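PDB 1W3W: annexin A8 from Homo sapiens, which binds phospholipid in a calcium-dependent way and acts as an anticoagulant by indirectly inhibiting the thromboplastin-specific complex of the blood coagulation cascade. Local coordinates for residues T39-I44 and S77-K82; K100-A105 and G114-I119; S142-I147 and I158-L163. All blocks are in the same frame, centred on the assembly; numbering follows the deposited sequence.

Contact 1: residues T39-I44 and S77-K82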
ATOM      1  N   THR A  39     -27.418 -15.225   6.439  1.00 26.59           N
ATOM      2  CA  THR A  39     -26.444 -14.722   5.483  1.00 26.09           C
ATOM      3  C   THR A  39     -25.566 -15.884   5.046  1.00 25.21           C
ATOM      4  O   THR A  39     -25.036 -16.600   5.897  1.00 24.87           O
ATOM      5  CB  THR A  39     -25.572 -13.651   6.161  1.00 26.46           C
ATOM      6  OG1 THR A  39     -26.381 -12.523   6.515  1.00 27.72           O
ATOM      7  CG2 THR A  39     -24.536 -13.077   5.185  1.00 27.01           C
ATOM      8  N   ASN A  40     -25.444 -16.081   3.736  1.00 23.71           N
ATOM      9  CA  ASN A  40     -24.557 -17.091   3.163  1.00 23.30           C
ATOM     10  C   ASN A  40     -23.217 -16.451   2.822  1.00 22.30           C
ATOM     11  O   ASN A  40     -23.002 -15.975   1.713  1.00 21.14           O
ATOM     12  CB  ASN A  40     -25.191 -17.704   1.912  1.00 23.60           C
ATOM     13  CG  ASN A  40     -24.421 -18.924   1.392  1.00 24.87           C
ATOM     14  OD1 ASN A  40     -23.270 -19.158   1.762  1.00 24.89           O
ATOM     15  ND2 ASN A  40     -25.069 -19.708   0.539  1.00 26.42           N
ATOM     16  N   GLU A  41     -22.318 -16.435   3.793  1.00 21.72           N
ATOM     17  CA  GLU A  41     -21.037 -15.754   3.648  1.00 21.53           C
ATOM     18  C   GLU A  41     -20.152 -16.409   2.602  1.00 20.65           C
ATOM     19  O   GLU A  41     -19.382 -15.741   1.940  1.00 19.54           O
ATOM     20  CB  GLU A  41     -20.296 -15.712   4.981  1.00 21.87           C
ATOM     21  CG  GLU A  41     -20.925 -14.775   5.999  1.00 23.93           C
ATOM     22  CD  GLU A  41     -21.863 -15.477   6.975  1.00 26.97           C
ATOM     23  OE1 GLU A  41     -22.352 -14.793   7.899  1.00 28.92           O
ATOM     24  OE2 GLU A  41     -22.104 -16.697   6.836  1.00 27.37           O
ATOM     25  N   GLN A  42     -20.259 -17.722   2.466  1.00 20.21           N
ATOM     26  CA  GLN A  42     -19.442 -18.451   1.520  1.00 20.00           C
ATOM     27  C   GLN A  42     -19.762 -18.048   0.089  1.00 19.20           C
ATOM     28  O   GLN A  42     -18.857 -17.923  -0.725  1.00 18.81           O
ATOM     29  CB  GLN A  42     -19.629 -19.968   1.697  1.00 20.82           C
ATOM     30  CG  GLN A  42     -18.676 -20.802   0.848  1.00 21.70           C
ATOM     31  CD  GLN A  42     -17.220 -20.534   1.176  1.00 22.86           C
ATOM     32  OE1 GLN A  42     -16.414 -20.246   0.285  1.00 25.41           O
ATOM     33  NE2 GLN A  42     -16.884 -20.603   2.444  1.00 23.05           N
ATOM     34  N   ALA A  43     -21.043 -17.841  -0.219  1.00 18.30           N
ATOM     35  CA  ALA A  43     -21.449 -17.411  -1.547  1.00 17.82           C
ATOM     36  C   ALA A  43     -20.914 -16.013  -1.854  1.00 17.47           C
ATOM     37  O   ALA A  43     -20.616 -15.711  -2.997  1.00 17.34           O
ATOM     38  CB  ALA A  43     -22.963 -17.429  -1.683  1.00 18.19           C
ATOM     39  N   ILE A  44     -20.798 -15.169  -0.828  1.00 16.68           N
ATOM     40  CA  ILE A  44     -20.217 -13.845  -0.993  1.00 16.87           C
ATOM     41  C   ILE A  44     -18.713 -13.969  -1.315  1.00 16.38           C
ATOM     42  O   ILE A  44     -18.236 -13.312  -2.226  1.00 16.04           O
ATOM     43  CB  ILE A  44     -20.486 -12.957   0.256  1.00 16.89           C
ATOM     44  CG1 ILE A  44     -21.989 -12.633   0.340  1.00 17.86           C
ATOM     45  CG2 ILE A  44     -19.688 -11.669   0.196  1.00 17.29           C
ATOM     46  CD1 ILE A  44     -22.441 -12.140   1.685  1.00 19.33           C
ATOM     47  N   SER A  77     -23.875  -3.163   5.919  1.00 28.66           N
ATOM     48  CA  SER A  77     -24.957  -3.450   6.850  1.00 29.04           C
ATOM     49  C   SER A  77     -25.091  -4.930   7.204  1.00 28.75           C
ATOM     50  O   SER A  77     -25.392  -5.276   8.341  1.00 29.33           O
ATOM     51  CB  SER A  77     -26.280  -2.973   6.253  1.00 29.20           C
ATOM     52  OG  SER A  77     -26.150  -1.625   5.819  1.00 31.82           O
ATOM     53  N   GLU A  78     -24.876  -5.806   6.235  1.00 27.84           N
ATOM     54  CA  GLU A  78     -25.153  -7.215   6.427  1.00 27.53           C
ATOM     55  C   GLU A  78     -24.011  -7.941   7.107  1.00 26.69           C
ATOM     56  O   GLU A  78     -24.234  -8.918   7.793  1.00 26.96           O
ATOM     57  CB  GLU A  78     -25.464  -7.885   5.080  1.00 28.23           C
ATOM     58  CG  GLU A  78     -26.796  -7.455   4.493  1.00 29.86           C
ATOM     59  CD  GLU A  78     -27.954  -7.786   5.416  1.00 33.68           C
ATOM     60  OE1 GLU A  78     -28.072  -8.968   5.805  1.00 34.24           O
ATOM     61  OE2 GLU A  78     -28.711  -6.857   5.772  1.00 36.71           O
ATOM     62  N   LEU A  79     -22.782  -7.474   6.901  1.00 25.87           N
ATOM     63  CA  LEU A  79     -21.605  -8.162   7.401  1.00 24.90           C
ATOM     64  C   LEU A  79     -21.015  -7.413   8.590  1.00 24.60           C
ATOM     65  O   LEU A  79     -21.309  -6.245   8.809  1.00 24.50           O
ATOM     66  CB  LEU A  79     -20.561  -8.269   6.279  1.00 25.06           C
ATOM     67  CG  LEU A  79     -21.032  -8.997   5.010  1.00 24.05           C
ATOM     68  CD1 LEU A  79     -19.922  -9.060   3.998  1.00 23.98           C
ATOM     69  CD2 LEU A  79     -21.525 -10.394   5.333  1.00 24.28           C
ATOM     70  N   SER A  80     -20.159  -8.091   9.341  1.00 24.43           N
ATOM     71  CA  SER A  80     -19.471  -7.482  10.473  1.00 24.62           C
ATOM     72  C   SER A  80     -17.999  -7.864  10.548  1.00 23.82           C
ATOM     73  O   SER A  80     -17.542  -8.796   9.892  1.00 23.43           O
ATOM     74  CB  SER A  80     -20.170  -7.880  11.783  1.00 24.57           C
ATOM     75  OG  SER A  80     -20.136  -9.290  11.932  1.00 26.89           O
ATOM     76  N   GLY A  81     -17.266  -7.095  11.347  1.00 23.53           N
ATOM     77  CA  GLY A  81     -15.917  -7.434  11.749  1.00 23.16           C
ATOM     78  C   GLY A  81     -14.902  -7.353  10.629  1.00 22.22           C
ATOM     79  O   GLY A  81     -15.076  -6.598   9.668  1.00 21.33           O
ATOM     80  N   LYS A  82     -13.857  -8.167  10.760  1.00 21.35           N
ATOM     81  CA  LYS A  82     -12.750  -8.177   9.818  1.00 20.95           C
ATOM     82  C   LYS A  82     -13.227  -8.620   8.441  1.00 19.86           C
ATOM     83  O   LYS A  82     -12.789  -8.087   7.447  1.00 19.10           O
ATOM     84  CB  LYS A  82     -11.617  -9.070  10.329  1.00 21.19           C
ATOM     85  CG  LYS A  82     -10.936  -8.509  11.586  1.00 23.06           C
ATOM     86  CD  LYS A  82      -9.948  -9.515  12.182  1.00 26.14           C
ATOM     87  CE  LYS A  82      -9.982  -9.566  13.710  1.00 28.39           C
ATOM     88  NZ  LYS A  82      -8.643  -9.229  14.279  1.00 29.70           N
TER
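In the first annexin repeat, Thr39 at the entry to helix 41-48 meets Glu78 and Leu79, where helix 71-78 ends and the chain turns toward helix 81-91. Leu79 is the first residue to leave the helical conformation. Its CD2 methyl is the main point of touch. Thr39 CG2 lies 4.0 Å from Leu79 CD2, and Ile44 CD1 lies 4.1 Å from the same Leu79 CD2. Thr39 OG1 sits beside the backbone N (chi1 -65°), which leaves CG2 turned to Leu79 and the hydroxyl on the side of Glu78. There Thr39 OG1 is 4.0 Å from Glu78 OE1, too far for a hydrogen bond. The Ile44 and Leu79 side chains run past each other in opposite directions. Glu41 CG adds a marginal contact with Leu79 CD2. Asn40 is the N-cap of helix 41-48. Its OD1 accepts from Ala43 N at 3.3 Å, with the donor above the amide plane. Helix 24-34 covers one side of this junction, with Met34 touching both Ile44 and Glu78. Helix 81-91 packs on Leu79 through Glu84 and Ile87, and Phe83 touches Glu41.

Contact 2: residues K100-A105 and G114-I119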
ATOM      1  N   LYS A 100      -9.324   6.433   0.326  1.00 15.86           N
ATOM      2  CA  LYS A 100     -10.102   6.101   1.511  1.00 16.66           C
ATOM      3  C   LYS A 100      -9.191   5.724   2.678  1.00 16.28           C
ATOM      4  O   LYS A 100      -9.391   6.197   3.793  1.00 15.67           O
ATOM      5  CB  LYS A 100     -11.088   4.971   1.229  1.00 17.46           C
ATOM      6  CG  LYS A 100     -11.945   4.540   2.451  1.00 20.20           C
ATOM      7  CD  LYS A 100     -11.847   3.040   2.695  1.00 25.08           C
ATOM      8  CE  LYS A 100     -12.958   2.530   3.633  1.00 27.04           C
ATOM      9  NZ  LYS A 100     -12.949   3.230   4.946  1.00 28.06           N
ATOM     10  N   GLU A 101      -8.188   4.884   2.421  1.00 15.90           N
ATOM     11  CA  GLU A 101      -7.232   4.506   3.453  1.00 15.81           C
ATOM     12  C   GLU A 101      -6.490   5.721   4.029  1.00 15.79           C
ATOM     13  O   GLU A 101      -6.278   5.802   5.236  1.00 16.22           O
ATOM     14  CB  GLU A 101      -6.236   3.478   2.912  1.00 15.94           C
ATOM     15  CG  GLU A 101      -6.862   2.122   2.657  1.00 16.84           C
ATOM     16  CD  GLU A 101      -7.252   1.408   3.935  1.00 19.22           C
ATOM     17  OE1 GLU A 101      -8.427   1.031   4.060  1.00 23.24           O
ATOM     18  OE2 GLU A 101      -6.389   1.216   4.811  1.00 21.95           O
ATOM     19  N   LEU A 102      -6.090   6.648   3.170  1.00 15.50           N
ATOM     20  CA  LEU A 102      -5.369   7.840   3.616  1.00 16.42           C
ATOM     21  C   LEU A 102      -6.280   8.746   4.472  1.00 17.31           C
ATOM     22  O   LEU A 102      -5.864   9.269   5.508  1.00 16.78           O
ATOM     23  CB  LEU A 102      -4.826   8.625   2.417  1.00 15.80           C
ATOM     24  CG  LEU A 102      -3.662   7.975   1.658  1.00 15.66           C
ATOM     25  CD1 LEU A 102      -3.458   8.636   0.301  1.00 15.60           C
ATOM     26  CD2 LEU A 102      -2.372   8.024   2.469  1.00 16.12           C
ATOM     27  N   HIS A 103      -7.523   8.907   4.031  1.00 18.69           N
ATOM     28  CA  HIS A 103      -8.528   9.677   4.785  1.00 20.16           C
ATOM     29  C   HIS A 103      -8.751   9.066   6.159  1.00 20.45           C
ATOM     30  O   HIS A 103      -8.733   9.782   7.160  1.00 20.43           O
ATOM     31  CB  HIS A 103      -9.850   9.715   4.025  1.00 20.66           C
ATOM     32  CG  HIS A 103     -10.897  10.598   4.646  1.00 22.42           C
ATOM     33  ND1 HIS A 103     -10.943  11.962   4.438  1.00 26.77           N
ATOM     34  CD2 HIS A 103     -11.959  10.303   5.434  1.00 24.59           C
ATOM     35  CE1 HIS A 103     -11.989  12.468   5.073  1.00 26.37           C
ATOM     36  NE2 HIS A 103     -12.620  11.483   5.686  1.00 25.49           N
ATOM     37  N   ASP A 104      -8.960   7.748   6.199  1.00 20.47           N
ATOM     38  CA  ASP A 104      -9.147   7.035   7.449  1.00 20.89           C
ATOM     39  C   ASP A 104      -7.941   7.189   8.370  1.00 21.08           C
ATOM     40  O   ASP A 104      -8.100   7.245   9.584  1.00 21.12           O
ATOM     41  CB  ASP A 104      -9.387   5.542   7.229  1.00 21.26           C
ATOM     42  CG  ASP A 104     -10.751   5.229   6.662  1.00 23.13           C
ATOM     43  OD1 ASP A 104     -11.600   6.143   6.510  1.00 24.88           O
ATOM     44  OD2 ASP A 104     -11.038   4.072   6.298  1.00 25.88           O
ATOM     45  N   ALA A 105      -6.740   7.247   7.799  1.00 20.76           N
ATOM     46  CA  ALA A 105      -5.527   7.381   8.598  1.00 20.81           C
ATOM     47  C   ALA A 105      -5.472   8.704   9.352  1.00 21.55           C
ATOM     48  O   ALA A 105      -4.818   8.784  10.386  1.00 20.74           O
ATOM     49  CB  ALA A 105      -4.286   7.235   7.735  1.00 20.77           C
ATOM     50  N   GLY A 114       2.093   5.383   9.575  1.00 18.74           N
ATOM     51  CA  GLY A 114       2.562   4.224   8.839  1.00 18.18           C
ATOM     52  C   GLY A 114       1.775   3.943   7.566  1.00 17.47           C
ATOM     53  O   GLY A 114       2.355   3.523   6.581  1.00 17.19           O
ATOM     54  N   VAL A 115       0.465   4.173   7.592  1.00 16.75           N
ATOM     55  CA  VAL A 115      -0.387   3.996   6.423  1.00 16.05           C
ATOM     56  C   VAL A 115       0.005   5.004   5.358  1.00 15.53           C
ATOM     57  O   VAL A 115       0.158   4.662   4.187  1.00 14.21           O
ATOM     58  CB  VAL A 115      -1.901   4.163   6.775  1.00 16.26           C
ATOM     59  CG1 VAL A 115      -2.761   4.146   5.515  1.00 16.88           C
ATOM     60  CG2 VAL A 115      -2.351   3.077   7.720  1.00 16.65           C
ATOM     61  N   ILE A 116       0.196   6.251   5.783  1.00 14.86           N
ATOM     62  CA  ILE A 116       0.518   7.338   4.868  1.00 14.75           C
ATOM     63  C   ILE A 116       1.887   7.140   4.218  1.00 14.64           C
ATOM     64  O   ILE A 116       2.032   7.322   3.017  1.00 14.21           O
ATOM     65  CB  ILE A 116       0.460   8.729   5.582  1.00 15.20           C
ATOM     66  CG1 ILE A 116      -0.906   8.937   6.258  1.00 16.17           C
ATOM     67  CG2 ILE A 116       0.716   9.844   4.556  1.00 14.91           C
ATOM     68  CD1 ILE A 116      -0.983  10.169   7.204  1.00 19.97           C
ATOM     69  N   ILE A 117       2.874   6.739   5.017  1.00 13.95           N
ATOM     70  CA  ILE A 117       4.226   6.449   4.520  1.00 13.79           C
ATOM     71  C   ILE A 117       4.213   5.354   3.441  1.00 13.75           C
ATOM     72  O   ILE A 117       4.808   5.504   2.369  1.00 13.37           O
ATOM     73  CB  ILE A 117       5.132   6.015   5.712  1.00 13.63           C
ATOM     74  CG1 ILE A 117       5.455   7.229   6.596  1.00 14.42           C
ATOM     75  CG2 ILE A 117       6.408   5.334   5.223  1.00 14.39           C
ATOM     76  CD1 ILE A 117       5.904   6.895   8.012  1.00 16.60           C
ATOM     77  N   GLU A 118       3.543   4.249   3.755  1.00 13.64           N
ATOM     78  CA  GLU A 118       3.468   3.087   2.874  1.00 13.26           C
ATOM     79  C   GLU A 118       2.920   3.472   1.520  1.00 12.89           C
ATOM     80  O   GLU A 118       3.501   3.140   0.495  1.00 12.45           O
ATOM     81  CB  GLU A 118       2.598   2.000   3.524  1.00 13.05           C
ATOM     82  CG  GLU A 118       2.201   0.840   2.624  1.00 12.85           C
ATOM     83  CD  GLU A 118       0.999   0.097   3.183  1.00 13.08           C
ATOM     84  OE1 GLU A 118       1.135  -0.553   4.231  1.00 11.92           O
ATOM     85  OE2 GLU A 118      -0.080   0.169   2.575  1.00 11.09           O
ATOM     86  N   ILE A 119       1.791   4.157   1.508  1.00 13.14           N
ATOM     87  CA  ILE A 119       1.151   4.485   0.250  1.00 14.15           C
ATOM     88  C   ILE A 119       1.969   5.506  -0.539  1.00 14.43           C
ATOM     89  O   ILE A 119       2.225   5.308  -1.739  1.00 13.55           O
ATOM     90  CB  ILE A 119      -0.285   4.960   0.462  1.00 14.63           C
ATOM     91  CG1 ILE A 119      -1.111   3.813   1.042  1.00 15.99           C
ATOM     92  CG2 ILE A 119      -0.881   5.403  -0.862  1.00 15.49           C
ATOM     93  CD1 ILE A 119      -2.522   4.189   1.389  1.00 16.72           C
TER
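Segments 100-105 of helix 96-107 and 114-119 of helix 113-122 run nearly antiparallel, with 151° between their directions and 9.2 Å between the axes of the short segments. Leu102 stands level with Ile116, and Ala105 with Val115. The CA atoms of Leu102 and Ile116 are 6.0 Å apart. Both segments belong to the second annexin repeat.

Leu102 does much of the touching. Its CD2 methyl reaches the backbone of the facing helix, 3.8 Å from Ile116 CA. The same methyl also meets Ile116 CG2. Ile119 comes to Leu102 with its tip, and Ile119 CD1 is 4.0 Å from Leu102 CG. The CG1-CD1 arm of Ile119 is stretched out (chi2 176°), which carries CD1 across to the other helix. CD1 also touches the CB of Glu101.

Ala105 meets two residues with its single methyl. Its CB is 4.0 Å from Val115 CB and 4.1 Å from Ile116 CG1. With chi1 at 173°, the CG1 branch of Val115 points back from its own N. From there it lies by Ala105 CB and by the carbonyl oxygen of Glu101, with Val115 CG1 to Glu101 O at 3.9 Å. That oxygen already accepts the helical bond from Ala105 N.

The joint is therefore held by methyl and methylene groups, and its polar ends are served elsewhere. Glu101 OE2 forms a salt bridge with Arg278 NH1. Glu118 OE2 pairs with Arg278 NE, and Glu118 OE1 with Arg261 NE. The shared arginine would be expected to offset the like charges of Glu101 and Glu118. Apolar packing thus joins the two helices to each other, while salt bridges tie both to Arg278 of helix 273-283, and Glu118 also to Arg261 of helix 254-266, both in the fourth repeat.

Contact 3: residues S142-I147 and I158-L163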
ATOM      1  N   SER A 142      -7.799  18.893  -0.349  1.00 30.05           N
ATOM      2  CA  SER A 142      -6.600  18.455  -1.032  1.00 28.91           C
ATOM      3  C   SER A 142      -5.816  17.522  -0.101  1.00 27.24           C
ATOM      4  O   SER A 142      -5.702  17.789   1.094  1.00 26.52           O
ATOM      5  CB  SER A 142      -5.767  19.665  -1.454  1.00 28.98           C
ATOM      6  OG  SER A 142      -4.403  19.476  -1.163  1.00 30.07           O
ATOM      7  N   LEU A 143      -5.278  16.437  -0.656  1.00 25.72           N
ATOM      8  CA  LEU A 143      -4.511  15.472   0.133  1.00 25.07           C
ATOM      9  C   LEU A 143      -3.274  16.147   0.714  1.00 24.78           C
ATOM     10  O   LEU A 143      -2.953  15.988   1.881  1.00 23.86           O
ATOM     11  CB  LEU A 143      -4.116  14.255  -0.720  1.00 24.86           C
ATOM     12  CG  LEU A 143      -3.221  13.204  -0.052  1.00 24.15           C
ATOM     13  CD1 LEU A 143      -3.844  12.713   1.238  1.00 23.80           C
ATOM     14  CD2 LEU A 143      -2.923  12.040  -0.993  1.00 24.13           C
ATOM     15  N   GLU A 144      -2.597  16.933  -0.111  1.00 25.21           N
ATOM     16  CA  GLU A 144      -1.396  17.636   0.310  1.00 26.01           C
ATOM     17  C   GLU A 144      -1.674  18.612   1.477  1.00 25.63           C
ATOM     18  O   GLU A 144      -0.886  18.713   2.413  1.00 24.44           O
ATOM     19  CB  GLU A 144      -0.787  18.343  -0.907  1.00 26.73           C
ATOM     20  CG  GLU A 144      -0.138  19.684  -0.635  1.00 30.58           C
ATOM     21  CD  GLU A 144       0.840  20.063  -1.722  1.00 34.07           C
ATOM     22  OE1 GLU A 144       1.848  20.711  -1.387  1.00 38.68           O
ATOM     23  OE2 GLU A 144       0.614  19.695  -2.897  1.00 36.38           O
ATOM     24  N   GLU A 145      -2.809  19.305   1.426  1.00 26.20           N
ATOM     25  CA  GLU A 145      -3.193  20.241   2.492  1.00 26.91           C
ATOM     26  C   GLU A 145      -3.536  19.541   3.798  1.00 25.94           C
ATOM     27  O   GLU A 145      -3.212  20.043   4.865  1.00 25.68           O
ATOM     28  CB  GLU A 145      -4.386  21.096   2.057  1.00 27.93           C
ATOM     29  CG  GLU A 145      -3.973  22.327   1.268  1.00 31.86           C
ATOM     30  CD  GLU A 145      -5.145  23.218   0.905  1.00 36.27           C
ATOM     31  OE1 GLU A 145      -6.114  23.300   1.697  1.00 40.35           O
ATOM     32  OE2 GLU A 145      -5.090  23.837  -0.178  1.00 39.66           O
ATOM     33  N   ASP A 146      -4.193  18.386   3.713  1.00 25.70           N
ATOM     34  CA  ASP A 146      -4.524  17.596   4.900  1.00 25.68           C
ATOM     35  C   ASP A 146      -3.268  17.048   5.556  1.00 26.23           C
ATOM     36  O   ASP A 146      -3.151  17.084   6.779  1.00 25.90           O
ATOM     37  CB  ASP A 146      -5.487  16.457   4.567  1.00 25.60           C
ATOM     38  CG  ASP A 146      -6.923  16.928   4.412  1.00 26.17           C
ATOM     39  OD1 ASP A 146      -7.203  18.116   4.682  1.00 26.30           O
ATOM     40  OD2 ASP A 146      -7.846  16.191   4.025  1.00 25.03           O
ATOM     41  N   ILE A 147      -2.322  16.565   4.747  1.00 26.63           N
ATOM     42  CA  ILE A 147      -1.058  16.068   5.280  1.00 27.59           C
ATOM     43  C   ILE A 147      -0.273  17.208   5.953  1.00 28.46           C
ATOM     44  O   ILE A 147       0.260  17.026   7.045  1.00 27.89           O
ATOM     45  CB  ILE A 147      -0.221  15.343   4.184  1.00 27.56           C
ATOM     46  CG1 ILE A 147      -0.795  13.945   3.946  1.00 26.91           C
ATOM     47  CG2 ILE A 147       1.273  15.258   4.587  1.00 28.30           C
ATOM     48  CD1 ILE A 147      -0.310  13.285   2.692  1.00 28.13           C
ATOM     49  N   ILE A 158       9.086  15.258   4.086  1.00 22.14           N
ATOM     50  CA  ILE A 158       9.274  14.148   3.143  1.00 21.69           C
ATOM     51  C   ILE A 158       7.950  13.694   2.505  1.00 21.02           C
ATOM     52  O   ILE A 158       7.913  13.380   1.324  1.00 20.94           O
ATOM     53  CB  ILE A 158      10.051  12.955   3.766  1.00 21.67           C
ATOM     54  CG1 ILE A 158      10.503  11.997   2.659  1.00 21.95           C
ATOM     55  CG2 ILE A 158       9.229  12.214   4.804  1.00 21.69           C
ATOM     56  CD1 ILE A 158      11.418  10.907   3.158  1.00 24.10           C
ATOM     57  N   LEU A 159       6.870  13.675   3.274  1.00 20.67           N
ATOM     58  CA  LEU A 159       5.580  13.235   2.754  1.00 20.68           C
ATOM     59  C   LEU A 159       5.068  14.196   1.689  1.00 21.28           C
ATOM     60  O   LEU A 159       4.635  13.774   0.616  1.00 20.90           O
ATOM     61  CB  LEU A 159       4.564  13.079   3.883  1.00 20.93           C
ATOM     62  CG  LEU A 159       4.878  11.980   4.904  1.00 20.65           C
ATOM     63  CD1 LEU A 159       3.847  11.957   5.987  1.00 21.07           C
ATOM     64  CD2 LEU A 159       5.000  10.602   4.253  1.00 21.67           C
ATOM     65  N   VAL A 160       5.135  15.491   1.980  1.00 21.65           N
ATOM     66  CA  VAL A 160       4.763  16.508   1.009  1.00 23.04           C
ATOM     67  C   VAL A 160       5.630  16.441  -0.257  1.00 23.55           C
ATOM     68  O   VAL A 160       5.130  16.591  -1.373  1.00 24.04           O
ATOM     69  CB  VAL A 160       4.811  17.924   1.664  1.00 23.45           C
ATOM     70  CG1 VAL A 160       5.034  19.015   0.631  1.00 24.44           C
ATOM     71  CG2 VAL A 160       3.523  18.162   2.423  1.00 24.29           C
ATOM     72  N   CYS A 161       6.918  16.198  -0.084  1.00 24.85           N
ATOM     73  CA  CYS A 161       7.827  16.054  -1.218  1.00 26.37           C
ATOM     74  C   CYS A 161       7.469  14.857  -2.099  1.00 26.45           C
ATOM     75  O   CYS A 161       7.528  14.957  -3.316  1.00 26.15           O
ATOM     76  CB  CYS A 161       9.266  15.936  -0.732  1.00 26.92           C
ATOM     77  SG  CYS A 161      10.474  15.936  -2.080  1.00 31.72           S
ATOM     78  N   LEU A 162       7.072  13.739  -1.494  1.00 26.89           N
ATOM     79  CA  LEU A 162       6.694  12.548  -2.267  1.00 27.83           C
ATOM     80  C   LEU A 162       5.478  12.807  -3.163  1.00 29.60           C
ATOM     81  O   LEU A 162       5.344  12.193  -4.223  1.00 29.68           O
ATOM     82  CB  LEU A 162       6.449  11.347  -1.345  1.00 27.08           C
ATOM     83  CG  LEU A 162       7.716  10.766  -0.703  1.00 25.93           C
ATOM     84  CD1 LEU A 162       7.375   9.733   0.354  1.00 24.54           C
ATOM     85  CD2 LEU A 162       8.633  10.169  -1.732  1.00 26.43           C
ATOM     86  N   LEU A 163       4.602  13.716  -2.735  1.00 31.74           N
ATOM     87  CA  LEU A 163       3.430  14.117  -3.513  1.00 33.66           C
ATOM     88  C   LEU A 163       3.738  15.179  -4.555  1.00 35.71           C
ATOM     89  O   LEU A 163       3.057  15.260  -5.576  1.00 36.27           O
ATOM     90  CB  LEU A 163       2.364  14.723  -2.601  1.00 33.62           C
ATOM     91  CG  LEU A 163       1.621  13.856  -1.603  1.00 34.00           C
ATOM     92  CD1 LEU A 163       0.742  14.763  -0.737  1.00 34.04           C
ATOM     93  CD2 LEU A 163       0.793  12.789  -2.326  1.00 33.86           C
TER
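Leu163 packs against three residues of helix 143-150: Leu143, Glu144 and Ile147. Its CB leaves the backbone in the direction of that helix. A chi1 of -69° sets CG beside the backbone N, and the two methyls then part to different neighbours. CD1 goes to Glu144, where Leu163 CD1 is 3.7 Å from Glu144 CA. Glu144 CB is nearly as close to this methyl. Leu163 CD1 also meets Ile147 CD1 at 3.9 Å, and these two side chains point at each other tip to tip. CD2 turns to Leu143. Leu163 CD2 and Leu143 CD2 are 4.0 Å apart, and the two leucines cross at about a right angle.

Ile147 extends the contact along the helix. Its CG2 is 4.0 Å from Leu159 CB and looser against Val160 CG2. Glu144, partly exposed like Val160, lies along the edge of the contact. Its chain is extended beyond CG and passes Val160 obliquely, with Glu144 OE1 4.1 Å from Val160 CG1. This is van der Waals contact between a carboxylate oxygen and a methyl group.

The two segments are almost exactly antiparallel, at 174°, and their axes come within 10.0 Å. Ser142 is the N-cap of helix 143-150. Its OG accepts from Glu145 N at 3.0 Å.

The pair belongs to the helical bundle of the second annexin repeat. Leu120 of helix 113-122 packs on Ile147 and Leu163, and Met132 of helix 125-139 touches both Leu143 and Leu163. Met106 of helix 96-107 also meets Leu143. On another side, Cys161 forms a disulfide with Cys206, which links helix 153-163 to helix 198-207 of the third repeat.

Contacts 2 and 3 are two buried parts of one core, in the second annexin repeat. They touch directly. Leu102 CD1 packs on Leu143 CD2 at 3.7 Å, and Ile116 meets both Ile147 and Leu159. Together they join four helices of that repeat. Contact 1 lies in the first repeat, about 25 Å from contact 2 between centres, and touches neither of the others. It is smaller and only partly buried, at a helix start and a turn. All three rely on apolar contacts across their segments. They differ at the margins: contact 2 has arginine salt bridges to another repeat, contact 3 a nearby disulfide, and contacts 1 and 3 each a helix N-cap.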